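Local coordinates for exopolyphosphatase (Cytophaga hutchinsonii, PDB 3MDQ), which probably releases terminal phosphates from inorganic polyphosphate by hydrolysis, at residues A[55-59]-A[93-98]; A[163-167]-A[271-275]; A[116-120]-A[303-309]. All coordinates share one frame; numbering follows the deposited sequence. Where two conformers were deposited one is given.

Three helix-to-helix contacts are spread through an actin-like ATPase fold built around two mixed sheets. Contact 1 joins helices 52-71 and 91-102 beside the sheet that holds strands 5-11 and 106-108, and it closes first along the chain. Contact 2 packs helix 163-169 on helix 267-286 in the half carrying the second sheet, about 24 Å from contact 1, centre to centre. Contact 3 brings helix 111-125 against the C-terminal helix 299-309, and the chain between its segments contains all of contact 2. With centres about 24 to 27 Å apart and no touching atoms, the three lie in separate places of the fold; helix 299-309 itself lies on strands 5-11, 15-24 and 76-81 of the first sheet.

Contact 1: A[55-59]-A[93-98]; sequences MDRAL and VLIDRI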
loop_
_atom_site.group_PDB
_atom_site.type_symbol
_atom_site.label_atom_id
_atom_site.label_comp_id
_atom_site.label_asym_id
_atom_site.label_seq_id
_atom_site.Cartn_x
_atom_site.Cartn_y
_atom_site.Cartn_z
HETATM N N MSE A 55 7.846 -6.312 17.093
HETATM C CA MSE A 55 8.660 -7.429 16.593
HETATM C C MSE A 55 8.013 -8.755 16.925
HETATM O O MSE A 55 8.020 -9.670 16.093
HETATM C CB MSE A 55 10.111 -7.372 17.111
HETATM C CG MSE A 55 10.843 -6.199 16.545
HETATM SE SE MSE A 55 12.779 -6.246 16.763
HETATM C CE MSE A 55 12.831 -5.542 18.605
ATOM N N ASP A 56 7.453 -8.872 18.132
ATOM C CA ASP A 56 6.769 -10.101 18.527
ATOM C C ASP A 56 5.519 -10.376 17.676
ATOM O O ASP A 56 5.264 -11.521 17.278
ATOM C CB ASP A 56 6.419 -10.054 20.016
ATOM C CG ASP A 56 7.624 -10.290 20.886
ATOM O OD1 ASP A 56 8.678 -10.702 20.343
ATOM O OD2 ASP A 56 7.535 -10.036 22.102
ATOM N N ARG A 57 4.747 -9.336 17.365
ATOM C CA ARG A 57 3.606 -9.492 16.448
ATOM C C ARG A 57 4.082 -9.935 15.061
ATOM O O ARG A 57 3.467 -10.797 14.426
ATOM C CB ARG A 57 2.751 -8.215 16.340
ATOM C CG ARG A 57 2.007 -7.851 17.606
ATOM C CD ARG A 57 1.075 -6.661 17.405
ATOM N NE ARG A 57 1.716 -5.397 17.078
ATOM C CZ ARG A 57 2.125 -4.484 17.950
ATOM N NH1 ARG A 57 1.991 -4.660 19.268
ATOM N NH2 ARG A 57 2.635 -3.345 17.507
ATOM N N ALA A 58 5.143 -9.308 14.575
ATOM C CA ALA A 58 5.706 -9.662 13.266
ATOM C C ALA A 58 6.115 -11.152 13.204
ATOM O O ALA A 58 5.790 -11.849 12.240
ATOM C CB ALA A 58 6.925 -8.740 12.872
ATOM N N LEU A 59 6.817 -11.610 14.231
ATOM C CA LEU A 59 7.229 -13.009 14.299
ATOM C C LEU A 59 6.042 -13.952 14.393
ATOM O O LEU A 59 6.027 -15.005 13.758
ATOM C CB LEU A 59 8.211 -13.293 15.442
ATOM C CG LEU A 59 9.686 -13.144 15.122
ATOM C CD1 LEU A 59 10.118 -14.274 14.230
ATOM C CD2 LEU A 59 9.995 -11.827 14.476
ATOM N N VAL A 93 17.877 -6.686 14.137
ATOM C CA VAL A 93 17.404 -7.579 15.195
ATOM C C VAL A 93 16.207 -8.391 14.674
ATOM O O VAL A 93 16.148 -9.617 14.842
ATOM C CB VAL A 93 16.970 -6.779 16.459
ATOM C CG1 VAL A 93 16.245 -7.667 17.468
ATOM C CG2 VAL A 93 18.211 -6.084 17.109
ATOM N N LEU A 94 15.238 -7.694 14.095
ATOM C CA LEU A 94 14.044 -8.341 13.517
ATOM C C LEU A 94 14.401 -9.319 12.389
ATOM O O LEU A 94 13.897 -10.452 12.367
ATOM C CB LEU A 94 13.019 -7.308 13.049
ATOM C CG LEU A 94 11.749 -7.889 12.389
ATOM C CD1 LEU A 94 11.042 -8.845 13.358
ATOM C CD2 LEU A 94 10.779 -6.721 11.929
ATOM N N ILE A 95 15.278 -8.901 11.475
ATOM C CA ILE A 95 15.681 -9.726 10.348
ATOM C C ILE A 95 16.347 -11.007 10.840
ATOM O O ILE A 95 16.048 -12.085 10.367
ATOM C CB ILE A 95 16.600 -8.913 9.430
ATOM C CG1 ILE A 95 15.789 -7.807 8.745
ATOM C CG2 ILE A 95 17.287 -9.800 8.355
ATOM C CD1 ILE A 95 16.647 -6.812 7.984
ATOM N N ASP A 96 17.200 -10.893 11.843
ATOM C CA ASP A 96 17.932 -12.066 12.347
ATOM C C ASP A 96 16.978 -13.006 13.110
ATOM O O ASP A 96 17.092 -14.238 13.018
ATOM C CB ASP A 96 19.080 -11.645 13.239
ATOM C CG ASP A 96 20.236 -11.024 12.460
ATOM O OD1 ASP A 96 20.212 -10.992 11.199
ATOM O OD2 ASP A 96 21.177 -10.538 13.121
ATOM N N ARG A 97 16.032 -12.424 13.849
ATOM C CA ARG A 97 15.021 -13.246 14.558
ATOM C C ARG A 97 14.170 -14.017 13.548
ATOM O O ARG A 97 13.873 -15.186 13.758
ATOM C CB ARG A 97 14.163 -12.416 15.519
ATOM C CG ARG A 97 14.907 -11.879 16.738
ATOM C CD ARG A 97 14.003 -11.041 17.646
ATOM N NE ARG A 97 14.702 -10.384 18.756
ATOM C CZ ARG A 97 14.121 -9.506 19.599
ATOM N NH1 ARG A 97 12.860 -9.200 19.471
ATOM N NH2 ARG A 97 14.833 -8.933 20.543
ATOM N N ILE A 98 13.794 -13.379 12.443
ATOM C CA ILE A 98 13.022 -14.036 11.398
ATOM C C ILE A 98 13.809 -15.207 10.780
ATOM O O ILE A 98 13.274 -16.292 10.535
ATOM C CB ILE A 98 12.535 -13.038 10.303
ATOM C CG1 ILE A 98 11.547 -12.065 10.943
ATOM C CG2 ILE A 98 11.946 -13.804 9.092
ATOM C CD1 ILE A 98 11.206 -10.815 10.074
HETATM O O HOH W 1 10.613 -10.690 18.321
#
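Leu59 and Leu94 meet methyl to methyl, CD2 of Leu59 lying 3.4 Å from CD1 of Leu94, tighter than an ordinary carbon contact. The two side chains run antiparallel, side by side, and the same Leu59 CD2 also touches CG1 of Ile98 at 3.9 Å. One turn earlier, the selenium of selenomethionine Met55 sits 3.8 Å from Val93 CG1 and close to Leu94 CB. The bend at chi3 (-83°) turns Met55 CE toward Arg97, where it comes 3.8 Å from NH1, approaching the guanidinium obliquely. Val93 CG1 lies over one face of that guanidinium, near its rim.

Arg97 reaches there on an extended chain and forms a salt bridge with Glu52, at the start of helix 52-71. With Asp56 in one of its two conformers, a water also links the helices, donating to Asp56 OD1 at 2.8 Å and accepting from Arg97 NH1 at 2.9 Å. Behind the apolar layer, Leu94 and Ile98 rest on Met11 of strand 5-11, so the two segments, their directions 30° apart, are backed by the sheet. The chemistry is thus divided: apolar side chains between the helices, and a charged, hydrated margin that probably tempers the positive charge of Arg97.

Contact 2: A[163-167]-A[271-275]; sequences GQRLI and DMVVV
Gly163 comes within 4.9 Å of Met272, CA to CA, where the short helical segments cross nearly at right angles (84°) with their axes 8.6 Å apart. This close passage brings the side chain of Met272, a selenomethionine with two conformers, directly against main-chain atoms: in one of them its selenium is 3.5 Å from Gly163 CA, and its CE and CB also touch that carbon. There a chi1 of 62° sets Met272 CG between its own backbone N and carbonyl carbon, while the bend at chi3 keeps CE beside the glycine. A sulfate ion, probably from the crystallisation liquor, lies about 5 Å from the Met272 side chain and may mark a pocket.

One turn along, Ile167 covers the other helix with two methyl groups. Ile167 CG2 lies 3.7 Å from the carbonyl oxygen of Asp271 and 3.8 Å from Val275 CG2, whereas Ile167 CD1 rests on Asp271 CB, also at 3.8 Å. Ile167 stands roughly perpendicular to both side chains. Leu166 instead runs alongside Val275 in the opposite sense, with CB 4.0 Å from Val275 CG2. That one valine methyl therefore serves both Leu166 and Ile167. The carboxylate of Asp271 has its partner outside this interface, in a salt bridge from OD1 to Arg256.

Helix 267-286 is kinked at the contact, the backbone N atoms of Val274 and Val275 lacking bonds to the preceding turn. Beyond the pair, helix 163-169 follows strand 153-159 after a short loop, and its Leu166 packs on Met184, Tyr187 and Phe188 of helix 178-191. Met272 touches Thr213 of helix 212-225 and also Asn14, in the turn between strands 5-11 and 15-24 of the other sheet.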
loop_
_atom_site.group_PDB
_atom_site.type_symbol
_atom_site.label_atom_id
_atom_site.label_comp_id
_atom_site.label_asym_id
_atom_site.label_seq_id
_atom_site.Cartn_x
_atom_site.Cartn_y
_atom_site.Cartn_z
ATOM N N GLY A 163 0.494 6.732 6.671
ATOM C CA GLY A 163 -0.506 7.206 7.632
ATOM C C GLY A 163 -0.134 7.048 9.075
ATOM O O GLY A 163 -0.529 7.870 9.876
ATOM N N GLN A 164 0.567 5.974 9.423
ATOM C CA GLN A 164 1.005 5.812 10.825
ATOM C C GLN A 164 1.950 6.939 11.217
ATOM O O GLN A 164 1.867 7.468 12.335
ATOM C CB GLN A 164 1.670 4.435 11.031
ATOM C CG GLN A 164 2.138 4.158 12.472
ATOM C CD GLN A 164 0.964 3.904 13.390
ATOM O OE1 GLN A 164 0.347 2.843 13.305
ATOM N NE2 GLN A 164 0.609 4.885 14.218
ATOM N N ARG A 165 2.854 7.314 10.310
ATOM C CA ARG A 165 3.743 8.444 10.587
ATOM C C ARG A 165 2.969 9.730 10.750
ATOM O O ARG A 165 3.256 10.487 11.664
ATOM C CB ARG A 165 4.773 8.631 9.472
ATOM C CG ARG A 165 5.725 7.474 9.288
ATOM C CD ARG A 165 6.767 7.885 8.202
ATOM N NE ARG A 165 7.685 6.812 7.887
ATOM C CZ ARG A 165 8.872 6.632 8.476
ATOM N NH1 ARG A 165 9.267 7.433 9.457
ATOM N NH2 ARG A 165 9.648 5.641 8.082
ATOM N N LEU A 166 1.991 9.976 9.887
ATOM C CA LEU A 166 1.229 11.223 9.919
ATOM C C LEU A 166 0.472 11.357 11.226
ATOM O O LEU A 166 0.551 12.425 11.858
ATOM C CB LEU A 166 0.262 11.318 8.757
ATOM C CG LEU A 166 0.904 11.390 7.363
ATOM C CD1 LEU A 166 -0.181 11.467 6.306
ATOM C CD2 LEU A 166 1.944 12.525 7.235
ATOM N N ILE A 167 -0.229 10.304 11.681
ATOM C CA ILE A 167 -1.042 10.421 12.885
ATOM C C ILE A 167 -0.175 10.429 14.159
ATOM O O ILE A 167 -0.639 10.855 15.222
ATOM C CB ILE A 167 -2.152 9.363 12.999
ATOM C CG1 ILE A 167 -1.603 7.942 13.139
ATOM C CG2 ILE A 167 -3.115 9.474 11.789
ATOM C CD1 ILE A 167 -2.642 6.910 13.242
ATOM N N ASP A 271 -7.506 4.077 11.956
ATOM C CA ASP A 271 -6.732 5.131 12.584
ATOM C C ASP A 271 -6.161 6.159 11.609
ATOM O O ASP A 271 -6.119 7.353 11.941
ATOM C CB ASP A 271 -5.581 4.570 13.381
ATOM C CG ASP A 271 -6.019 3.749 14.572
ATOM O OD1 ASP A 271 -7.166 3.910 15.032
ATOM O OD2 ASP A 271 -5.169 2.928 15.023
HETATM N N MSE A 272 -5.722 5.716 10.432
HETATM C CA MSE A 272 -5.034 6.607 9.496
HETATM C C MSE A 272 -5.842 7.029 8.263
HETATM O O MSE A 272 -5.385 7.895 7.502
HETATM C CB MSE A 272 -3.743 5.949 9.019
HETATM C CG MSE A 272 -3.960 4.677 8.289
HETATM SE SE MSE A 272 -2.297 4.251 7.405
HETATM C CE MSE A 272 -2.734 4.965 5.625
ATOM N N VAL A 273 -7.025 6.448 8.051
ATOM C CA VAL A 273 -7.741 6.642 6.785
ATOM C C VAL A 273 -8.143 8.085 6.511
ATOM O O VAL A 273 -8.223 8.465 5.344
ATOM C CB VAL A 273 -8.911 5.642 6.634
ATOM C CG1 VAL A 273 -10.082 6.018 7.520
ATOM C CG2 VAL A 273 -9.315 5.500 5.163
ATOM N N VAL A 274 -8.382 8.870 7.564
ATOM C CA VAL A 274 -8.763 10.274 7.333
ATOM C C VAL A 274 -7.564 11.112 6.787
ATOM O O VAL A 274 -7.696 11.857 5.797
ATOM C CB VAL A 274 -9.363 10.914 8.568
ATOM C CG1 VAL A 274 -9.857 12.356 8.187
ATOM C CG2 VAL A 274 -10.549 10.051 9.110
ATOM N N VAL A 275 -6.376 10.957 7.370
ATOM C CA VAL A 275 -5.220 11.627 6.796
ATOM C C VAL A 275 -4.884 11.112 5.406
ATOM O O VAL A 275 -4.460 11.868 4.533
ATOM C CB VAL A 275 -3.983 11.609 7.755
ATOM C CG1 VAL A 275 -4.306 12.417 9.035
ATOM C CG2 VAL A 275 -3.524 10.203 8.120
#

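Contact 3: A[116-120]-A[303-309]; sequences ELIFR and VLYTMLD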
loop_
_atom_site.group_PDB
_atom_site.type_symbol
_atom_site.label_atom_id
_atom_site.label_comp_id
_atom_site.label_asym_id
_atom_site.label_seq_id
_atom_site.Cartn_x
_atom_site.Cartn_y
_atom_site.Cartn_z
ATOM N N GLU A 116 8.944 1.057 -8.064
ATOM C CA GLU A 116 9.057 0.330 -9.345
ATOM C C GLU A 116 8.260 -0.963 -9.317
ATOM O O GLU A 116 7.575 -1.338 -10.289
ATOM C CB GLU A 116 10.520 0.070 -9.684
ATOM C CG GLU A 116 11.283 1.331 -9.950
ATOM C CD GLU A 116 12.775 1.127 -9.966
ATOM O OE1 GLU A 116 13.282 0.033 -9.655
ATOM O OE2 GLU A 116 13.461 2.127 -10.245
ATOM N N LEU A 117 8.405 -1.717 -8.226
ATOM C CA LEU A 117 7.761 -3.013 -8.132
ATOM C C LEU A 117 6.253 -2.844 -8.028
ATOM O O LEU A 117 5.503 -3.574 -8.676
ATOM C CB LEU A 117 8.322 -3.800 -6.946
ATOM C CG LEU A 117 9.763 -4.229 -7.039
ATOM C CD1 LEU A 117 10.260 -4.651 -5.650
ATOM C CD2 LEU A 117 9.924 -5.391 -8.056
ATOM N N ILE A 118 5.794 -1.886 -7.234
ATOM C CA ILE A 118 4.362 -1.578 -7.171
ATOM C C ILE A 118 3.828 -1.310 -8.586
ATOM O O ILE A 118 2.774 -1.846 -8.980
ATOM C CB ILE A 118 4.067 -0.389 -6.264
ATOM C CG1 ILE A 118 4.303 -0.808 -4.803
ATOM C CG2 ILE A 118 2.631 0.128 -6.495
ATOM C CD1 ILE A 118 4.485 0.365 -3.839
ATOM N N PHE A 119 4.529 -0.473 -9.338
ATOM C CA PHE A 119 4.030 -0.122 -10.682
ATOM C C PHE A 119 3.970 -1.324 -11.620
ATOM O O PHE A 119 3.051 -1.407 -12.461
ATOM C CB PHE A 119 4.812 1.025 -11.320
ATOM C CG PHE A 119 4.065 1.752 -12.403
ATOM C CD1 PHE A 119 2.965 2.549 -12.105
ATOM C CD2 PHE A 119 4.454 1.635 -13.710
ATOM C CE1 PHE A 119 2.293 3.250 -13.089
ATOM C CE2 PHE A 119 3.790 2.373 -14.716
ATOM C CZ PHE A 119 2.740 3.144 -14.404
ATOM N N ARG A 120 4.893 -2.280 -11.477
ATOM C CA ARG A 120 4.776 -3.508 -12.279
ATOM C C ARG A 120 3.469 -4.235 -11.967
ATOM O O ARG A 120 2.851 -4.787 -12.878
ATOM C CB ARG A 120 5.969 -4.439 -12.039
ATOM C CG ARG A 120 5.869 -5.762 -12.749
ATOM C CD ARG A 120 5.992 -5.581 -14.267
ATOM N NE ARG A 120 5.783 -6.822 -15.018
ATOM C CZ ARG A 120 4.609 -7.294 -15.413
ATOM N NH1 ARG A 120 3.470 -6.691 -15.112
ATOM N NH2 ARG A 120 4.583 -8.428 -16.106
ATOM N N VAL A 303 6.083 -7.872 -7.267
ATOM C CA VAL A 303 7.182 -8.811 -7.005
ATOM C C VAL A 303 6.998 -10.102 -7.822
ATOM O O VAL A 303 7.926 -10.574 -8.505
ATOM C CB VAL A 303 7.316 -9.079 -5.488
ATOM C CG1 VAL A 303 8.223 -10.277 -5.211
ATOM C CG2 VAL A 303 7.803 -7.824 -4.757
ATOM N N LEU A 304 5.793 -10.684 -7.742
ATOM C CA LEU A 304 5.464 -11.898 -8.496
ATOM C C LEU A 304 5.722 -11.707 -9.972
ATOM O O LEU A 304 6.406 -12.529 -10.591
ATOM C CB LEU A 304 4.017 -12.288 -8.251
ATOM C CG LEU A 304 3.450 -13.388 -9.141
ATOM C CD1 LEU A 304 4.135 -14.735 -8.907
ATOM C CD2 LEU A 304 1.925 -13.474 -8.951
ATOM N N TYR A 305 5.203 -10.614 -10.539
ATOM C CA TYR A 305 5.298 -10.479 -11.996
ATOM C C TYR A 305 6.719 -10.114 -12.445
ATOM O O TYR A 305 7.138 -10.497 -13.532
ATOM C CB TYR A 305 4.234 -9.534 -12.535
ATOM C CG TYR A 305 2.895 -10.220 -12.631
ATOM C CD1 TYR A 305 2.616 -11.050 -13.706
ATOM C CD2 TYR A 305 1.937 -10.104 -11.646
ATOM C CE1 TYR A 305 1.402 -11.728 -13.806
ATOM C CE2 TYR A 305 0.714 -10.833 -11.733
ATOM C CZ TYR A 305 0.475 -11.613 -12.819
ATOM O OH TYR A 305 -0.732 -12.299 -12.920
ATOM N N THR A 306 7.470 -9.440 -11.590
ATOM C CA THR A 306 8.891 -9.177 -11.837
ATOM C C THR A 306 9.635 -10.500 -11.900
ATOM O O THR A 306 10.428 -10.749 -12.808
ATOM C CB THR A 306 9.472 -8.201 -10.784
ATOM O OG1 THR A 306 8.797 -6.955 -10.920
ATOM C CG2 THR A 306 10.949 -7.972 -10.970
HETATM N N MSE A 307 9.317 -11.402 -10.967
HETATM C CA MSE A 307 9.904 -12.763 -10.956
HETATM C C MSE A 307 9.527 -13.531 -12.230
HETATM O O MSE A 307 10.376 -14.168 -12.831
HETATM C CB MSE A 307 9.467 -13.542 -9.709
HETATM C CG MSE A 307 10.130 -13.016 -8.456
HETATM SE SE MSE A 307 9.292 -13.762 -6.833
HETATM C CE MSE A 307 10.078 -15.577 -7.031
ATOM N N LEU A 308 8.262 -13.499 -12.609
ATOM C CA LEU A 308 7.799 -14.192 -13.802
ATOM C C LEU A 308 8.428 -13.597 -15.071
ATOM O O LEU A 308 8.666 -14.329 -16.052
ATOM C CB LEU A 308 6.264 -14.171 -13.909
ATOM C CG LEU A 308 5.490 -14.918 -12.792
ATOM C CD1 LEU A 308 3.987 -14.767 -12.943
ATOM C CD2 LEU A 308 5.930 -16.397 -12.766
ATOM N N ASP A 309 8.705 -12.293 -15.075
ATOM C CA ASP A 309 9.401 -11.638 -16.200
ATOM C C ASP A 309 10.844 -12.153 -16.314
ATOM O O ASP A 309 11.504 -11.986 -17.387
ATOM C CB ASP A 309 9.468 -10.104 -16.035
ATOM C CG ASP A 309 8.133 -9.383 -16.242
ATOM O OD1 ASP A 309 7.132 -9.937 -16.762
ATOM O OD2 ASP A 309 8.062 -8.169 -15.869
#
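Leu117 opens the contact by splitting its two methyl groups: CD1 reaches Val303 CG2 at 4.1 Å, while CD2 lies 3.5 Å from the hydroxyl oxygen OG1 of Thr306. That hydroxyl is hydrogen-bonded to the carbonyl of Gly302, so toward Leu117 it offers only van der Waals contact. Further along, Arg120 passes Thr306 with its CG and then turns at chi2 (69°) to bring its guanidinium to Asp309. The grip is side-on and bidentate: Arg120 NE donates to Asp309 OD2 at 2.8 Å and Arg120 NH2 to Asp309 OD1 at 3.0 Å. Both bonds are nearly straight, at 172° and 178°, and both meet the syn sides of the carboxylate oxygens. Tyr305 CB lies over the centre of one guanidinium face, and Arg120 NH1 bonds to Gln124, which further restricts rotation. Replacing Arg120 with an alanine would probably leave the Asp309 carboxylate without its cationic mate and uncover Tyr305 CB. Behind the crossing, Val303 packs on Val8 of strand 5-11 and Ile78 of strand 76-81. Two segments crossing nearly at right angles, one on a helix laid on a central mixed sheet, fit the layered α/β architecture of the actin-like ATPase clan.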